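Long-range contacts in antigen 43 (Escherichia coli, PDB 4KH3), which is a self-associating autotransporter protein that mediates bacterial clumping, apparently in a Velcro-like manner, and is probably involved in biofilm formation: residues Thr268-Thr273 and Leu301-Gly306; Gly288-Val293 and His307-Thr312; Asn24-Gly29 and Gly52-Ala57. All coordinates share one frame; numbering follows the deposited sequence.

Interaction 1: Thr268-Thr273 and Leu301-Gly306; sequences TSTAAT and LDVLSG
Thr268 and Ser269 pair in parallel with Leu301 and Asp302, and the two strands then part, the first at a turn. Three hydrogen bonds hold the pair. Asp302 N donates to Thr268 O over 3.0 Å, in the carbonyl plane. Thr270 N reaches Asp302 O at 3.2 Å, bent to 135° at the hydrogen. The third uses a side chain: Leu304 N donates to Thr270 OG1 at 3.1 Å, nearly straight at 167°. Chi1 of 44° places OG1 between Thr270's own N and carbonyl carbon, facing Leu304 N. The hydroxyl stands where the next backbone acceptor of the ladder, Thr270 O, would be expected.

Apolar contacts flank the bonds. Leu301 runs alongside Thr268, and its CD1 sits 4.0 Å from Thr268 CG2; Leu320 also touches Leu301. At the turn, the side chains of Leu304 and Thr270 run antiparallel past one another, and Leu304 CD1 meets Ala271 CB at 3.9 Å.

Polar groups mark the face of Ser269 and Asp302. Their CB atoms are 3.8 Å apart. Asp302 OD1 forms a salt bridge with Arg300, while a water joins Thr268 O to Asp302 OD2, the second bond weak.

Ser269 OG accepts from Ala271 N in an ST turn, within a type I turn from Ser269 to Ala272. Parallel pairing of successive coils, ended by a corner turn, is the hallmark of a beta-helix, the Pec_lyase-like fold.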
loop_
_atom_site.group_PDB
_atom_site.type_symbol
_atom_site.label_atom_id
_atom_site.label_comp_id
_atom_site.label_asym_id
_atom_site.label_seq_id
_atom_site.Cartn_x
_atom_site.Cartn_y
_atom_site.Cartn_z
ATOM N N THR A 268 3.612 -6.883 -6.176
ATOM C CA THR A 268 3.008 -8.205 -6.207
ATOM C C THR A 268 4.049 -9.308 -5.984
ATOM O O THR A 268 5.197 -9.038 -5.624
ATOM C CB THR A 268 2.233 -8.422 -7.527
ATOM O OG1 THR A 268 1.388 -9.569 -7.418
ATOM C CG2 THR A 268 3.182 -8.579 -8.711
ATOM N N SER A 269 3.640 -10.555 -6.181
ATOM C CA SER A 269 4.555 -11.670 -6.025
ATOM C C SER A 269 4.132 -12.778 -6.965
ATOM O O SER A 269 3.140 -12.653 -7.694
ATOM C CB SER A 269 4.541 -12.178 -4.585
ATOM O OG SER A 269 3.315 -12.841 -4.322
ATOM N N THR A 270 4.871 -13.879 -6.931
ATOM C CA THR A 270 4.636 -14.966 -7.867
ATOM C C THR A 270 3.422 -15.775 -7.443
ATOM O O THR A 270 2.967 -16.650 -8.167
ATOM C CB THR A 270 5.888 -15.847 -8.020
ATOM O OG1 THR A 270 6.443 -16.102 -6.729
ATOM C CG2 THR A 270 6.945 -15.130 -8.840
ATOM N N ALA A 271 2.885 -15.466 -6.268
ATOM C CA ALA A 271 1.667 -16.119 -5.786
ATOM C C ALA A 271 0.395 -15.377 -6.223
ATOM O O ALA A 271 -0.713 -15.770 -5.865
ATOM C CB ALA A 271 1.705 -16.266 -4.258
ATOM N N ALA A 272 0.555 -14.306 -6.993
ATOM C CA ALA A 272 -0.597 -13.552 -7.498
ATOM C C ALA A 272 -0.772 -13.761 -8.998
ATOM O O ALA A 272 0.109 -14.306 -9.667
ATOM C CB ALA A 272 -0.442 -12.059 -7.185
ATOM N N THR A 273 -1.908 -13.324 -9.524
ATOM C CA THR A 273 -2.140 -13.355 -10.965
ATOM C C THR A 273 -2.292 -11.938 -11.507
ATOM O O THR A 273 -3.208 -11.214 -11.123
ATOM C CB THR A 273 -3.402 -14.130 -11.311
ATOM O OG1 THR A 273 -3.321 -15.435 -10.728
ATOM C CG2 THR A 273 -3.552 -14.241 -12.834
ATOM N N LEU A 301 8.451 -6.811 -6.770
ATOM C CA LEU A 301 8.087 -8.189 -7.100
ATOM C C LEU A 301 8.830 -9.138 -6.179
ATOM O O LEU A 301 10.058 -9.120 -6.125
ATOM C CB LEU A 301 8.442 -8.522 -8.551
ATOM C CG LEU A 301 8.205 -9.988 -8.955
ATOM C CD1 LEU A 301 6.727 -10.356 -8.894
ATOM C CD2 LEU A 301 8.754 -10.254 -10.346
ATOM N N ASP A 302 8.089 -9.943 -5.433
ATOM C CA ASP A 302 8.697 -10.971 -4.604
ATOM C C ASP A 302 8.644 -12.281 -5.371
ATOM O O ASP A 302 7.565 -12.746 -5.738
ATOM C CB ASP A 302 7.955 -11.131 -3.277
ATOM C CG ASP A 302 8.032 -9.888 -2.404
ATOM O OD1 ASP A 302 8.906 -9.035 -2.635
ATOM O OD2 ASP A 302 7.215 -9.767 -1.474
ATOM N N VAL A 303 9.808 -12.862 -5.636
ATOM C CA VAL A 303 9.860 -14.174 -6.263
ATOM C C VAL A 303 10.022 -15.224 -5.171
ATOM O O VAL A 303 11.069 -15.341 -4.539
ATOM C CB VAL A 303 10.960 -14.262 -7.342
ATOM C CG1 VAL A 303 10.997 -15.641 -7.969
ATOM C CG2 VAL A 303 10.704 -13.213 -8.410
ATOM N N LEU A 304 8.948 -15.956 -4.927
ATOM C CA LEU A 304 8.915 -16.915 -3.838
ATOM C C LEU A 304 9.628 -18.216 -4.189
ATOM O O LEU A 304 9.935 -18.493 -5.351
ATOM C CB LEU A 304 7.470 -17.200 -3.444
ATOM C CG LEU A 304 6.614 -15.958 -3.171
ATOM C CD1 LEU A 304 5.234 -16.368 -2.702
ATOM C CD2 LEU A 304 7.282 -15.053 -2.151
ATOM N N SER A 305 9.889 -19.005 -3.161
ATOM C CA SER A 305 10.572 -20.276 -3.314
ATOM C C SER A 305 9.856 -21.171 -4.325
ATOM O O SER A 305 8.653 -21.427 -4.201
ATOM C CB SER A 305 10.658 -20.980 -1.959
ATOM O OG SER A 305 11.305 -22.230 -2.100
ATOM N N GLY A 306 10.598 -21.631 -5.326
ATOM C CA GLY A 306 10.053 -22.541 -6.313
ATOM C C GLY A 306 9.512 -21.832 -7.539
ATOM O O GLY A 306 9.013 -22.469 -8.468
HETATM O O HOH W 1 5.605 -7.640 -3.086
#

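Interaction 2: Gly288-Val293 and His307-Thr312; sequences GKADNV and HTATNT
His307 lays one face of its ring over Gly288, with Gly288 CA 3.8 Å from the ring centroid in a CH-pi contact. Gly288 has no side chain, which makes room for the ring. Thr308 N then gives a weak bond to Gly288 O, and Thr308 O accepts from Ala290 N at 2.8 Å. The Lys289 chain crosses Thr308, its CD near Thr308 CB.

Ala309 faces the interior with Ala290, their CB atoms 3.8 Å apart. Leu301 also touches Ala290.

Thr310 is gripped at both backbone and hydroxyl. Its N binds Ala290 O from above the carbonyl plane, and its O accepts from Asn292 N. Thr310 OG1 donates to Asp291 OD1 at 2.8 Å, reaching it from above the carboxylate plane, and accepts from Lys289 NZ at 3.2 Å. The lysine is bent at chi2 and chi4, which brings NZ back to this hydroxyl.

Asn311 lies alongside Asp291. Asn311 ND2 meets the syn lone pair of Asp291 OD1 at 3.0 Å, while Asn311 OD1 is hydrogen-bonded to Thr330.

Thr312 OG1 shares a water with Val293 N and Thr310 O. This in-register parallel ladder, with small residues inside and polar ones outside, is typical of neighbouring coils in a beta-helix.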
loop_
_atom_site.group_PDB
_atom_site.type_symbol
_atom_site.label_atom_id
_atom_site.label_comp_id
_atom_site.label_asym_id
_atom_site.label_seq_id
_atom_site.Cartn_x
_atom_site.Cartn_y
_atom_site.Cartn_z
ATOM N N GLY A 288 2.706 -18.911 -10.900
ATOM C CA GLY A 288 4.021 -18.975 -10.295
ATOM C C GLY A 288 5.136 -18.454 -11.172
ATOM O O GLY A 288 6.302 -18.532 -10.798
ATOM N N LYS A 289 4.790 -17.918 -12.339
ATOM C CA LYS A 289 5.814 -17.450 -13.275
ATOM C C LYS A 289 5.599 -15.996 -13.722
ATOM O O LYS A 289 4.519 -15.624 -14.184
ATOM C CB LYS A 289 5.871 -18.385 -14.481
ATOM C CG LYS A 289 6.620 -17.839 -15.675
ATOM C CD LYS A 289 8.115 -17.948 -15.525
ATOM C CE LYS A 289 8.774 -18.071 -16.900
ATOM N NZ LYS A 289 8.498 -16.893 -17.766
ATOM N N ALA A 290 6.638 -15.181 -13.580
ATOM C CA ALA A 290 6.601 -13.780 -14.006
ATOM C C ALA A 290 7.425 -13.545 -15.272
ATOM O O ALA A 290 8.484 -14.145 -15.454
ATOM C CB ALA A 290 7.091 -12.859 -12.874
ATOM N N ASP A 291 6.942 -12.674 -16.147
ATOM C CA ASP A 291 7.712 -12.292 -17.326
ATOM C C ASP A 291 7.472 -10.826 -17.705
ATOM O O ASP A 291 6.323 -10.383 -17.796
ATOM C CB ASP A 291 7.392 -13.213 -18.512
ATOM C CG ASP A 291 8.213 -12.880 -19.755
ATOM O OD1 ASP A 291 9.392 -12.491 -19.622
ATOM O OD2 ASP A 291 7.678 -12.999 -20.873
ATOM N N ASN A 292 8.568 -10.096 -17.922
ATOM C CA ASN A 292 8.554 -8.696 -18.361
ATOM C C ASN A 292 7.947 -7.727 -17.345
ATOM O O ASN A 292 7.405 -6.681 -17.700
ATOM C CB ASN A 292 7.894 -8.535 -19.739
ATOM C CG ASN A 292 8.177 -7.176 -20.370
ATOM O OD1 ASN A 292 9.238 -6.580 -20.146
ATOM N ND2 ASN A 292 7.222 -6.671 -21.146
ATOM N N VAL A 293 8.044 -8.080 -16.072
ATOM C CA VAL A 293 7.608 -7.184 -15.023
ATOM C C VAL A 293 8.545 -5.966 -14.980
ATOM O O VAL A 293 9.768 -6.100 -14.998
ATOM C CB VAL A 293 7.520 -7.909 -13.663
ATOM C CG1 VAL A 293 7.369 -6.915 -12.540
ATOM C CG2 VAL A 293 6.347 -8.900 -13.672
ATOM N N HIS A 307 9.630 -20.511 -7.558
ATOM C CA HIS A 307 9.047 -19.733 -8.642
ATOM C C HIS A 307 10.060 -18.931 -9.426
ATOM O O HIS A 307 11.224 -18.833 -9.038
ATOM C CB HIS A 307 7.892 -18.889 -8.113
ATOM C CG HIS A 307 6.732 -19.730 -7.677
ATOM N ND1 HIS A 307 6.098 -19.566 -6.467
ATOM C CD2 HIS A 307 6.132 -20.780 -8.277
ATOM C CE1 HIS A 307 5.147 -20.476 -6.348
ATOM N NE2 HIS A 307 5.140 -21.221 -7.440
ATOM N N THR A 308 9.613 -18.365 -10.540
ATOM C CA THR A 308 10.534 -17.812 -11.520
ATOM C C THR A 308 10.060 -16.475 -12.084
ATOM O O THR A 308 8.867 -16.273 -12.304
ATOM C CB THR A 308 10.736 -18.806 -12.695
ATOM O OG1 THR A 308 11.079 -20.097 -12.172
ATOM C CG2 THR A 308 11.849 -18.336 -13.623
ATOM N N ALA A 309 11.005 -15.572 -12.320
ATOM C CA ALA A 309 10.737 -14.342 -13.053
ATOM C C ALA A 309 11.777 -14.174 -14.158
ATOM O O ALA A 309 12.981 -14.329 -13.924
ATOM C CB ALA A 309 10.766 -13.144 -12.110
ATOM N N THR A 310 11.317 -13.853 -15.361
ATOM C CA THR A 310 12.222 -13.589 -16.470
ATOM C C THR A 310 12.031 -12.160 -16.985
ATOM O O THR A 310 10.935 -11.612 -16.918
ATOM C CB THR A 310 11.964 -14.576 -17.609
ATOM O OG1 THR A 310 10.590 -14.485 -18.009
ATOM C CG2 THR A 310 12.235 -15.993 -17.135
ATOM N N ASN A 311 13.103 -11.555 -17.485
ATOM C CA ASN A 311 13.031 -10.217 -18.070
ATOM C C ASN A 311 12.474 -9.151 -17.118
ATOM O O ASN A 311 11.656 -8.319 -17.515
ATOM C CB ASN A 311 12.197 -10.242 -19.355
ATOM C CG ASN A 311 12.808 -11.102 -20.431
ATOM O OD1 ASN A 311 14.001 -11.005 -20.716
ATOM N ND2 ASN A 311 11.990 -11.961 -21.038
ATOM N N THR A 312 12.899 -9.181 -15.862
ATOM C CA THR A 312 12.438 -8.184 -14.911
ATOM C C THR A 312 13.294 -6.934 -15.030
ATOM O O THR A 312 14.520 -7.000 -14.933
ATOM C CB THR A 312 12.505 -8.691 -13.467
ATOM O OG1 THR A 312 11.736 -9.894 -13.345
ATOM C CG2 THR A 312 11.948 -7.648 -12.523
HETATM O O HOH W 2 11.201 -5.804 -18.748
HETATM O O HOH W 3 9.530 -10.542 -14.786
#

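Interaction 3: Asn24-Gly29 and Gly52-Ala57; sequences NQFVSG and GQWIKA
Trp54 lies alongside Phe26 and Asn24 on one face of two parallel strands. Trp54 CB starts the contact, 3.8 Å from Phe26 CD1. Chi1 of -54° sets CG beside the backbone N, and CG then rests near Phe26 CD1 and CE1. Next comes Trp54 CD1, with Phe26 CE1 3.7 Å away over the indole face and Gln25 O at the ring edge. The Phe26 ring and the five-membered ring form an offset stack, with centroids 4.9 Å apart and planes at 28°. Trp54 NE1 donates to Asn24 OD1 over 3.0 Å, and the oxygen lies tilted from the ring plane. The same oxygen is near CE2 and, more loosely, CZ2. Stack and hydrogen bond together limit how the indole can turn. Asn24 ND2 is held by Asp5, while Arg71 and Ile73 of the following coil also touch Trp54.

The other face carries Gln25 and Gln53. Gln53 NE2 donates to Gln25 OE1 at 2.8 Å. Both side chains are extended, which puts the two amides side by side in nearly one plane. Gln53 OE1 accepts from Thr64 and Gln72, so the polar row continues inside. Beyond it, Val27 CG2 packs on Ile55 CD1 at 3.9 Å.

Four backbone bonds zip the strands, from Gln25 N to Gly52 O through to Lys56 N to Val27 O. Lys56 CD passes Phe26 CB. Equivalent residues aligned on adjacent coils, here as a glutamine pair inside and an aromatic stack outside, make a side-chain ladder typical of parallel beta-helices.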
loop_
_atom_site.group_PDB
_atom_site.type_symbol
_atom_site.label_atom_id
_atom_site.label_comp_id
_atom_site.label_asym_id
_atom_site.label_seq_id
_atom_site.Cartn_x
_atom_site.Cartn_y
_atom_site.Cartn_z
ATOM N N ASN A 24 -47.649 12.608 14.549
ATOM C CA ASN A 24 -47.428 12.358 13.140
ATOM C C ASN A 24 -47.815 13.591 12.349
ATOM O O ASN A 24 -48.779 14.266 12.689
ATOM C CB ASN A 24 -48.270 11.179 12.654
ATOM C CG ASN A 24 -47.994 9.917 13.416
ATOM O OD1 ASN A 24 -47.024 9.208 13.142
ATOM N ND2 ASN A 24 -48.860 9.610 14.372
ATOM N N GLN A 25 -47.067 13.885 11.294
ATOM C CA GLN A 25 -47.518 14.852 10.307
ATOM C C GLN A 25 -47.563 14.134 8.980
ATOM O O GLN A 25 -46.541 13.639 8.507
ATOM C CB GLN A 25 -46.570 16.038 10.227
ATOM C CG GLN A 25 -46.879 17.019 9.090
ATOM C CD GLN A 25 -45.877 18.167 9.050
ATOM O OE1 GLN A 25 -44.685 17.964 8.806
ATOM N NE2 GLN A 25 -46.349 19.372 9.322
ATOM N N PHE A 26 -48.750 14.044 8.394
ATOM C CA PHE A 26 -48.913 13.356 7.123
ATOM C C PHE A 26 -49.005 14.386 6.006
ATOM O O PHE A 26 -49.976 15.141 5.914
ATOM C CB PHE A 26 -50.161 12.471 7.136
ATOM C CG PHE A 26 -50.165 11.441 8.223
ATOM C CD1 PHE A 26 -49.423 10.272 8.095
ATOM C CD2 PHE A 26 -50.935 11.625 9.370
ATOM C CE1 PHE A 26 -49.432 9.297 9.100
ATOM C CE2 PHE A 26 -50.955 10.663 10.384
ATOM C CZ PHE A 26 -50.202 9.496 10.248
ATOM N N VAL A 27 -47.987 14.421 5.156
ATOM C CA VAL A 27 -47.883 15.485 4.169
ATOM C C VAL A 27 -48.212 14.976 2.785
ATOM O O VAL A 27 -47.502 14.130 2.237
ATOM C CB VAL A 27 -46.481 16.091 4.145
ATOM C CG1 VAL A 27 -46.458 17.323 3.263
ATOM C CG2 VAL A 27 -46.025 16.413 5.556
ATOM N N SER A 28 -49.306 15.490 2.233
ATOM C CA SER A 28 -49.668 15.210 0.861
ATOM C C SER A 28 -49.462 16.481 0.048
ATOM O O SER A 28 -49.415 16.453 -1.183
ATOM C CB SER A 28 -51.118 14.729 0.774
ATOM O OG SER A 28 -51.226 13.384 1.206
ATOM N N GLY A 29 -49.353 17.601 0.747
ATOM C CA GLY A 29 -49.009 18.858 0.110
ATOM C C GLY A 29 -47.554 19.165 0.389
ATOM O O GLY A 29 -46.689 18.304 0.216
ATOM N N GLY A 52 -43.517 11.079 13.614
ATOM C CA GLY A 52 -42.623 11.506 12.560
ATOM C C GLY A 52 -43.332 12.269 11.452
ATOM O O GLY A 52 -44.559 12.450 11.483
ATOM N N GLN A 53 -42.546 12.739 10.487
ATOM C CA GLN A 53 -43.083 13.428 9.324
ATOM C C GLN A 53 -43.137 12.425 8.190
ATOM O O GLN A 53 -42.107 11.898 7.782
ATOM C CB GLN A 53 -42.186 14.604 8.933
ATOM C CG GLN A 53 -42.736 15.462 7.806
ATOM C CD GLN A 53 -41.778 16.586 7.390
ATOM O OE1 GLN A 53 -40.625 16.332 7.026
ATOM N NE2 GLN A 53 -42.258 17.832 7.440
ATOM N N TRP A 54 -44.342 12.146 7.709
ATOM C CA TRP A 54 -44.558 11.178 6.641
ATOM C C TRP A 54 -44.826 11.955 5.370
ATOM O O TRP A 54 -45.861 12.613 5.244
ATOM C CB TRP A 54 -45.754 10.264 6.969
ATOM C CG TRP A 54 -45.625 9.583 8.303
ATOM C CD1 TRP A 54 -45.833 10.146 9.532
ATOM C CD2 TRP A 54 -45.231 8.225 8.548
ATOM N NE1 TRP A 54 -45.598 9.223 10.524
ATOM C CE2 TRP A 54 -45.227 8.035 9.949
ATOM C CE3 TRP A 54 -44.883 7.150 7.722
ATOM C CZ2 TRP A 54 -44.889 6.817 10.542
ATOM C CZ3 TRP A 54 -44.547 5.932 8.313
ATOM C CH2 TRP A 54 -44.557 5.779 9.710
ATOM N N ILE A 55 -43.882 11.918 4.440
ATOM C CA ILE A 55 -44.092 12.588 3.169
ATOM C C ILE A 55 -44.707 11.543 2.272
ATOM O O ILE A 55 -44.051 10.572 1.903
ATOM C CB ILE A 55 -42.781 13.094 2.536
ATOM C CG1 ILE A 55 -41.932 13.850 3.566
ATOM C CG2 ILE A 55 -43.086 13.975 1.347
ATOM C CD1 ILE A 55 -42.599 15.098 4.141
ATOM N N LYS A 56 -45.975 11.727 1.939
ATOM C CA LYS A 56 -46.698 10.715 1.186
ATOM C C LYS A 56 -46.597 10.944 -0.312
ATOM O O LYS A 56 -46.071 11.967 -0.765
ATOM C CB LYS A 56 -48.164 10.680 1.623
ATOM C CG LYS A 56 -48.332 10.591 3.137
ATOM C CD LYS A 56 -49.789 10.452 3.540
ATOM C CE LYS A 56 -50.352 9.109 3.083
ATOM N NZ LYS A 56 -49.512 7.956 3.562
ATOM N N ALA A 57 -47.116 9.985 -1.071
ATOM C CA ALA A 57 -47.146 10.075 -2.524
ATOM C C ALA A 57 -47.641 11.450 -3.001
ATOM O O ALA A 57 -48.743 11.895 -2.660
ATOM C CB ALA A 57 -48.010 8.947 -3.097
HETATM O O HOH W 4 -50.037 14.420 -2.716
#

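From the N terminus, interaction 3 comes first. It closes the loop between strands 24-27 and 52-55 near the start of the solenoid. It is complete long before the others open, and its centre is about 60 Å from that of interaction 1. Interaction 1 closes the loop from 268-273 to 301-306, in the same row of strands as interaction 3. Interaction 2 closes that from 288-293 to 307-312, on another row. The two cross, because interaction 2 opens before interaction 1 has closed. They touch where Val303 and Leu301 pack on Ala309, tying the rows together across the interior.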